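Local coordinates for protein globin (Geobacter sulfurreducens, PDB 2W31) that binds heme b as the globin domain of a longer, probably membrane-bound globin-coupled sensor, and may bind oxygen there, at residues H84-Q87 against K88-H91; V96-N99 against A100-N104. One frame throughout, in Å; residues are numbered along the deposited sequence.

Contact 1: residues H84-Q87 against K88-H91. With HEM (protoporphyrin IX containing Fe), chain C.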
loop_
_atom_site.group_PDB
_atom_site.type_symbol
_atom_site.label_atom_id
_atom_site.label_comp_id
_atom_site.label_asym_id
_atom_site.label_seq_id
_atom_site.Cartn_x
_atom_site.Cartn_y
_atom_site.Cartn_z
ATOM N N HIS A 84 10.879 -10.872 12.045
ATOM C CA HIS A 84 10.393 -11.328 13.331
ATOM C C HIS A 84 9.907 -10.150 14.135
ATOM O O HIS A 84 8.862 -10.209 14.785
ATOM C CB HIS A 84 11.507 -12.064 14.064
ATOM C CG HIS A 84 11.945 -13.314 13.367
ATOM N ND1 HIS A 84 11.180 -13.931 12.395
ATOM C CD2 HIS A 84 13.063 -14.070 13.499
ATOM C CE1 HIS A 84 11.816 -15.000 11.948
ATOM N NE2 HIS A 84 12.957 -15.112 12.607
ATOM N N ASN A 85 10.660 -9.059 14.075
ATOM C CA ASN A 85 10.283 -7.845 14.761
ATOM C C ASN A 85 8.962 -7.252 14.242
ATOM O O ASN A 85 8.140 -6.772 15.039
ATOM C CB ASN A 85 11.406 -6.817 14.672
ATOM C CG ASN A 85 11.188 -5.688 15.612
ATOM O OD1 ASN A 85 11.101 -5.892 16.827
ATOM N ND2 ASN A 85 11.039 -4.495 15.075
ATOM N N LEU A 86 8.746 -7.304 12.927
ATOM C CA LEU A 86 7.472 -6.854 12.351
ATOM C C LEU A 86 6.278 -7.689 12.803
ATOM O O LEU A 86 5.180 -7.155 13.032
ATOM C CB LEU A 86 7.551 -6.839 10.829
ATOM C CG LEU A 86 8.212 -5.612 10.192
ATOM C CD1 LEU A 86 8.459 -5.882 8.744
ATOM C CD2 LEU A 86 7.307 -4.420 10.368
ATOM N N GLN A 87 6.502 -8.992 12.943
ATOM C CA GLN A 87 5.455 -9.896 13.428
ATOM C C GLN A 87 5.087 -9.466 14.846
ATOM O O GLN A 87 3.907 -9.428 15.207
ATOM C CB GLN A 87 5.929 -11.357 13.385
ATOM C CG GLN A 87 6.234 -11.840 11.978
ATOM C CD GLN A 87 6.731 -13.268 11.857
ATOM O OE1 GLN A 87 7.699 -13.675 12.500
ATOM N NE2 GLN A 87 6.086 -14.032 10.983
ATOM N N LYS A 88 6.100 -9.101 15.636
ATOM C CA LYS A 88 5.885 -8.636 17.012
ATOM C C LYS A 88 5.080 -7.353 17.045
ATOM O O LYS A 88 4.135 -7.195 17.845
ATOM C CB LYS A 88 7.241 -8.411 17.698
ATOM C CG LYS A 88 7.196 -7.801 19.092
ATOM C CD LYS A 88 8.595 -7.732 19.721
ATOM C CE LYS A 88 8.551 -6.916 21.001
ATOM N NZ LYS A 88 9.702 -5.959 21.043
ATOM N N ILE A 89 5.437 -6.428 16.154
ATOM C CA ILE A 89 4.757 -5.137 16.046
ATOM C C ILE A 89 3.287 -5.393 15.704
ATOM O O ILE A 89 2.388 -4.829 16.297
ATOM C CB ILE A 89 5.446 -4.199 15.000
ATOM C CG1 ILE A 89 6.863 -3.824 15.470
ATOM C CG2 ILE A 89 4.630 -2.932 14.803
ATOM C CD1 ILE A 89 7.815 -3.351 14.348
ATOM N N GLY A 90 3.052 -6.280 14.733
ATOM C CA GLY A 90 1.690 -6.607 14.335
ATOM C C GLY A 90 0.871 -7.097 15.520
ATOM O O GLY A 90 -0.227 -6.591 15.793
ATOM N N HIS A 91 1.436 -8.039 16.267
ATOM C CA HIS A 91 0.736 -8.621 17.422
ATOM C C HIS A 91 0.455 -7.651 18.565
ATOM O O HIS A 91 -0.534 -7.811 19.274
ATOM C CB HIS A 91 1.446 -9.877 17.916
ATOM C CG HIS A 91 1.208 -11.052 17.024
ATOM N ND1 HIS A 91 -0.061 -11.534 16.779
ATOM C CD2 HIS A 91 2.052 -11.827 16.304
ATOM C CE1 HIS A 91 0.013 -12.554 15.944
ATOM N NE2 HIS A 91 1.281 -12.755 15.642
HETATM C CHA HEM C . 2.815 0.043 19.279
HETATM C CHB HEM C . 4.297 0.661 14.736
HETATM C CHC HEM C . -0.213 1.989 13.560
HETATM C CHD HEM C . -1.202 2.589 18.250
HETATM C C1A HEM C . 3.614 0.078 18.156
HETATM C C2A HEM C . 5.006 -0.329 18.086
HETATM C C3A HEM C . 5.433 -0.138 16.831
HETATM C C4A HEM C . 4.293 0.380 16.080
HETATM C CMA HEM C . 6.827 -0.408 16.232
HETATM C CAA HEM C . 5.837 -0.903 19.279
HETATM C CBA HEM C . 5.357 -2.355 19.388
HETATM C CGA HEM C . 6.262 -3.265 20.195
HETATM O O1A HEM C . 7.393 -3.592 19.739
HETATM O O2A HEM C . 5.825 -3.680 21.306
HETATM C C1B HEM C . 3.161 0.937 13.993
HETATM C C2B HEM C . 3.053 0.954 12.543
HETATM C C3B HEM C . 1.810 1.317 12.210
HETATM C C4B HEM C . 1.094 1.593 13.448
HETATM C CMB HEM C . 4.236 0.567 11.628
HETATM C CAB HEM C . 1.200 1.499 10.822
HETATM C CBB HEM C . 1.884 2.079 9.818
HETATM C C1C HEM C . -0.851 2.347 14.722
HETATM C C2C HEM C . -2.126 3.015 14.829
HETATM C C3C HEM C . -2.381 3.215 16.125
HETATM C C4C HEM C . -1.284 2.651 16.883
HETATM C CMC HEM C . -3.018 3.441 13.665
HETATM C CAC HEM C . -3.641 3.891 16.704
HETATM C CBC HEM C . -3.612 4.910 17.558
HETATM C C1D HEM C . -0.285 1.846 18.946
HETATM C C2D HEM C . -0.387 1.499 20.372
HETATM C C3D HEM C . 0.857 0.700 20.702
HETATM C C4D HEM C . 1.610 0.658 19.452
HETATM C CMD HEM C . -1.535 1.850 21.309
HETATM C CAD HEM C . 1.285 0.099 22.068
HETATM C CBD HEM C . 0.548 -1.187 22.390
HETATM C CGD HEM C . 0.765 -1.489 23.860
HETATM O O1D HEM C . 0.374 -0.670 24.737
HETATM O O2D HEM C . 1.328 -2.565 24.157
HETATM N NA HEM C . 3.198 0.519 16.919
HETATM N NB HEM C . 1.953 1.326 14.507
HETATM N NC HEM C . -0.341 2.134 15.998
HETATM N ND HEM C . 0.896 1.328 18.467
HETATM FE FE HEM C . 1.428 1.344 16.460
#
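His84 to Gln87 and Lys88 to His91 are successive turns of helix 80-96, and each backbone N-H of the second turn reaches the carbonyl four residues earlier: Lys88 N to His84 O at 3.1 Å, Ile89 N to Asn85 O, Gly90 N to Leu86 O at 2.9 Å and His91 N to Gln87 O. Gln87 O is gripped a second time, by the hydroxyl of Ser149 on helix 125-151.

Ile89 carries the side-chain contact, here in one of its two modelled conformers. Its CG1 stands anti to the carbonyl carbon (chi1 -65°) and so comes down beside Asn85 O, 3.2 Å away, while CD1 reaches the Asn85 amide, 3.5 Å from ND2. Leu86 meets the same methyl more loosely, CD2 to CD1 at 4.2 Å. This is the F helix of the globin fold, the one that bears the proximal ligand His93, and Ile89 faces the heme: its CG2 lies against the rim of pyrrole A, 3.5 Å from heme C3A, toward the CHB methine. Ile89 O also takes a hydrogen bond from His93 ND1, which should fix the rotation of that axial ring.

Lys88, a heme-binding residue, runs out extended and bends at its last torsion, leaving NZ 3.6 Å from the propionate oxygen O1A. On another side the His91 ring obliquely approaches the carbonyl its own N-H binds, CD2 to Gln87 O at 3.2 Å.

Contact 2: residues V96-N99 against A100-N104; sequences VGLN and AHYVN. With HEM (protoporphyrin IX containing Fe), chain C.
Asn99 sits at the N-cap of helix 100-121, and its side-chain OD1 accepts from His101 N at 2.9 Å. The bond is nearly straight (161°) and lies in the carbonyl plane on a lone pair, which ties the amide oxygen to the first turn. CG anti to the backbone N (chi1 -169°) turns the amide back to that turn. The backbone carbonyl of Asn99 accepts as well, from Tyr102 N at 3.0 Å, with the donor well above the carbonyl plane.

Tyr102 packs against the same cap, its ring carbon CD2 3.9 Å from Asn99 CB, while the CD2 of His101 lies over one face of the ring, toward its rim. The His101 ring itself belongs to the dimer interface, bonded to Asp144 of the second subunit.

Leu98, just past the Schellman turn at Gly97 that ends helix 80-96, wedges its two methyls between the heme and the helix. CD1 meets Tyr102 CB at 4.0 Å and also the heme vinyl carbon CAC; CD2 lies over pyrrole C, 3.6 Å from C2C, and meets Val103. An alanine in place of Leu98 would lose both methyls and is likely to leave a gap between pyrrole C and Tyr102. One turn into the helix, Asn104 ND2 donates back to Ala100 O at 3.1 Å.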
loop_
_atom_site.group_PDB
_atom_site.type_symbol
_atom_site.label_atom_id
_atom_site.label_comp_id
_atom_site.label_asym_id
_atom_site.label_seq_id
_atom_site.Cartn_x
_atom_site.Cartn_y
_atom_site.Cartn_z
ATOM N N VAL A 96 -3.831 -4.919 21.837
ATOM C CA VAL A 96 -4.514 -3.740 22.424
ATOM C C VAL A 96 -5.918 -3.457 21.854
ATOM O O VAL A 96 -6.618 -2.550 22.329
ATOM C CB VAL A 96 -3.666 -2.453 22.355
ATOM C CG1 VAL A 96 -2.355 -2.665 23.084
ATOM C CG2 VAL A 96 -3.454 -1.982 20.887
ATOM N N GLY A 97 -6.310 -4.225 20.833
ATOM C CA GLY A 97 -7.665 -4.143 20.321
ATOM C C GLY A 97 -7.841 -3.169 19.162
ATOM O O GLY A 97 -8.955 -2.780 18.833
ATOM N N LEU A 98 -6.730 -2.799 18.528
ATOM C CA LEU A 98 -6.801 -1.928 17.354
ATOM C C LEU A 98 -7.277 -2.722 16.096
ATOM O O LEU A 98 -6.706 -3.768 15.739
ATOM C CB LEU A 98 -5.427 -1.313 17.107
ATOM C CG LEU A 98 -5.361 -0.304 15.955
ATOM C CD1 LEU A 98 -6.170 0.957 16.264
ATOM C CD2 LEU A 98 -3.891 0.011 15.624
ATOM N N ASN A 99 -8.321 -2.231 15.432
ATOM C CA ASN A 99 -8.778 -2.904 14.206
ATOM C C ASN A 99 -7.692 -2.748 13.125
ATOM O O ASN A 99 -7.132 -1.660 12.945
ATOM C CB ASN A 99 -10.128 -2.340 13.717
ATOM C CG ASN A 99 -10.768 -3.183 12.600
ATOM O OD1 ASN A 99 -10.292 -3.232 11.467
ATOM N ND2 ASN A 99 -11.875 -3.834 12.924
ATOM N N ALA A 100 -7.429 -3.831 12.396
ATOM C CA ALA A 100 -6.397 -3.840 11.329
ATOM C C ALA A 100 -6.639 -2.713 10.305
ATOM O O ALA A 100 -5.680 -2.190 9.694
ATOM C CB ALA A 100 -6.398 -5.178 10.603
ATOM N N HIS A 101 -7.899 -2.363 10.031
ATOM C CA HIS A 101 -8.214 -1.247 9.098
ATOM C C HIS A 101 -7.370 -0.003 9.389
ATOM O O HIS A 101 -6.928 0.677 8.465
ATOM C CB HIS A 101 -9.716 -0.910 9.173
ATOM C CG HIS A 101 -10.108 0.463 8.685
ATOM N ND1 HIS A 101 -9.969 0.910 7.368
ATOM C CD2 HIS A 101 -10.684 1.486 9.366
ATOM C CE1 HIS A 101 -10.451 2.143 7.285
ATOM N NE2 HIS A 101 -10.865 2.521 8.493
ATOM N N TYR A 102 -7.144 0.301 10.670
ATOM C CA TYR A 102 -6.410 1.529 11.024
ATOM C C TYR A 102 -4.916 1.407 10.752
ATOM O O TYR A 102 -4.253 2.428 10.522
ATOM C CB TYR A 102 -6.699 1.954 12.470
ATOM C CG TYR A 102 -8.167 2.292 12.622
ATOM C CD1 TYR A 102 -8.714 3.437 11.999
ATOM C CD2 TYR A 102 -9.033 1.433 13.318
ATOM C CE1 TYR A 102 -10.068 3.740 12.093
ATOM C CE2 TYR A 102 -10.416 1.725 13.414
ATOM C CZ TYR A 102 -10.921 2.880 12.792
ATOM O OH TYR A 102 -12.290 3.199 12.869
ATOM N N VAL A 103 -4.399 0.169 10.711
ATOM C CA VAL A 103 -3.013 -0.066 10.274
ATOM C C VAL A 103 -2.898 0.295 8.782
ATOM O O VAL A 103 -1.955 0.999 8.359
ATOM C CB VAL A 103 -2.506 -1.525 10.591
ATOM C CG1 VAL A 103 -1.104 -1.777 10.004
ATOM C CG2 VAL A 103 -2.455 -1.749 12.113
ATOM N N ASN A 104 -3.853 -0.193 7.980
ATOM C CA ASN A 104 -3.856 0.223 6.564
ATOM C C ASN A 104 -3.975 1.744 6.404
ATOM O O ASN A 104 -3.275 2.366 5.554
ATOM C CB ASN A 104 -4.962 -0.484 5.781
ATOM C CG ASN A 104 -4.719 -2.006 5.625
ATOM O OD1 ASN A 104 -4.352 -2.527 4.520
ATOM N ND2 ASN A 104 -5.018 -2.734 6.677
HETATM C CHA HEM C . 2.815 0.043 19.279
HETATM C CHB HEM C . 4.297 0.661 14.736
HETATM C CHC HEM C . -0.213 1.989 13.560
HETATM C CHD HEM C . -1.202 2.589 18.250
HETATM C C1A HEM C . 3.614 0.078 18.156
HETATM C C2A HEM C . 5.006 -0.329 18.086
HETATM C C3A HEM C . 5.433 -0.138 16.831
HETATM C C4A HEM C . 4.293 0.380 16.080
HETATM C CMA HEM C . 6.827 -0.408 16.232
HETATM C CAA HEM C . 5.837 -0.903 19.279
HETATM C CBA HEM C . 5.357 -2.355 19.388
HETATM C CGA HEM C . 6.262 -3.265 20.195
HETATM O O1A HEM C . 7.393 -3.592 19.739
HETATM O O2A HEM C . 5.825 -3.680 21.306
HETATM C C1B HEM C . 3.161 0.937 13.993
HETATM C C2B HEM C . 3.053 0.954 12.543
HETATM C C3B HEM C . 1.810 1.317 12.210
HETATM C C4B HEM C . 1.094 1.593 13.448
HETATM C CMB HEM C . 4.236 0.567 11.628
HETATM C CAB HEM C . 1.200 1.499 10.822
HETATM C CBB HEM C . 1.884 2.079 9.818
HETATM C C1C HEM C . -0.851 2.347 14.722
HETATM C C2C HEM C . -2.126 3.015 14.829
HETATM C C3C HEM C . -2.381 3.215 16.125
HETATM C C4C HEM C . -1.284 2.651 16.883
HETATM C CMC HEM C . -3.018 3.441 13.665
HETATM C CAC HEM C . -3.641 3.891 16.704
HETATM C CBC HEM C . -3.612 4.910 17.558
HETATM C C1D HEM C . -0.285 1.846 18.946
HETATM C C2D HEM C . -0.387 1.499 20.372
HETATM C C3D HEM C . 0.857 0.700 20.702
HETATM C C4D HEM C . 1.610 0.658 19.452
HETATM C CMD HEM C . -1.535 1.850 21.309
HETATM C CAD HEM C . 1.285 0.099 22.068
HETATM C CBD HEM C . 0.548 -1.187 22.390
HETATM C CGD HEM C . 0.765 -1.489 23.860
HETATM O O1D HEM C . 0.374 -0.670 24.737
HETATM O O2D HEM C . 1.328 -2.565 24.157
HETATM N NA HEM C . 3.198 0.519 16.919
HETATM N NB HEM C . 1.953 1.326 14.507
HETATM N NC HEM C . -0.341 2.134 15.998
HETATM N ND HEM C . 0.896 1.328 18.467
HETATM FE FE HEM C . 1.428 1.344 16.460
#

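Overall arrangement
The two contacts come in series along the chain, contact 1 within helix 80-96 and contact 2 at the join from the end of that helix into helix 100-121. Their centres lie 14 Å apart and their nearest atoms about 5 Å apart; the heme bridges them. Ile89 and Leu98 lie on the same face of the porphyrin, Leu98 over pyrrole C and Ile89 at the rim of the opposite pyrrole A, each with its side chain about 4 Å from that of the axial ligand His93, which with His66 on the other side gives the iron bis-histidyl coordination. Helix 125-151 packs against both. Contact 2 additionally reaches the second subunit, so one end of the heme pocket adjoins the dimer interface.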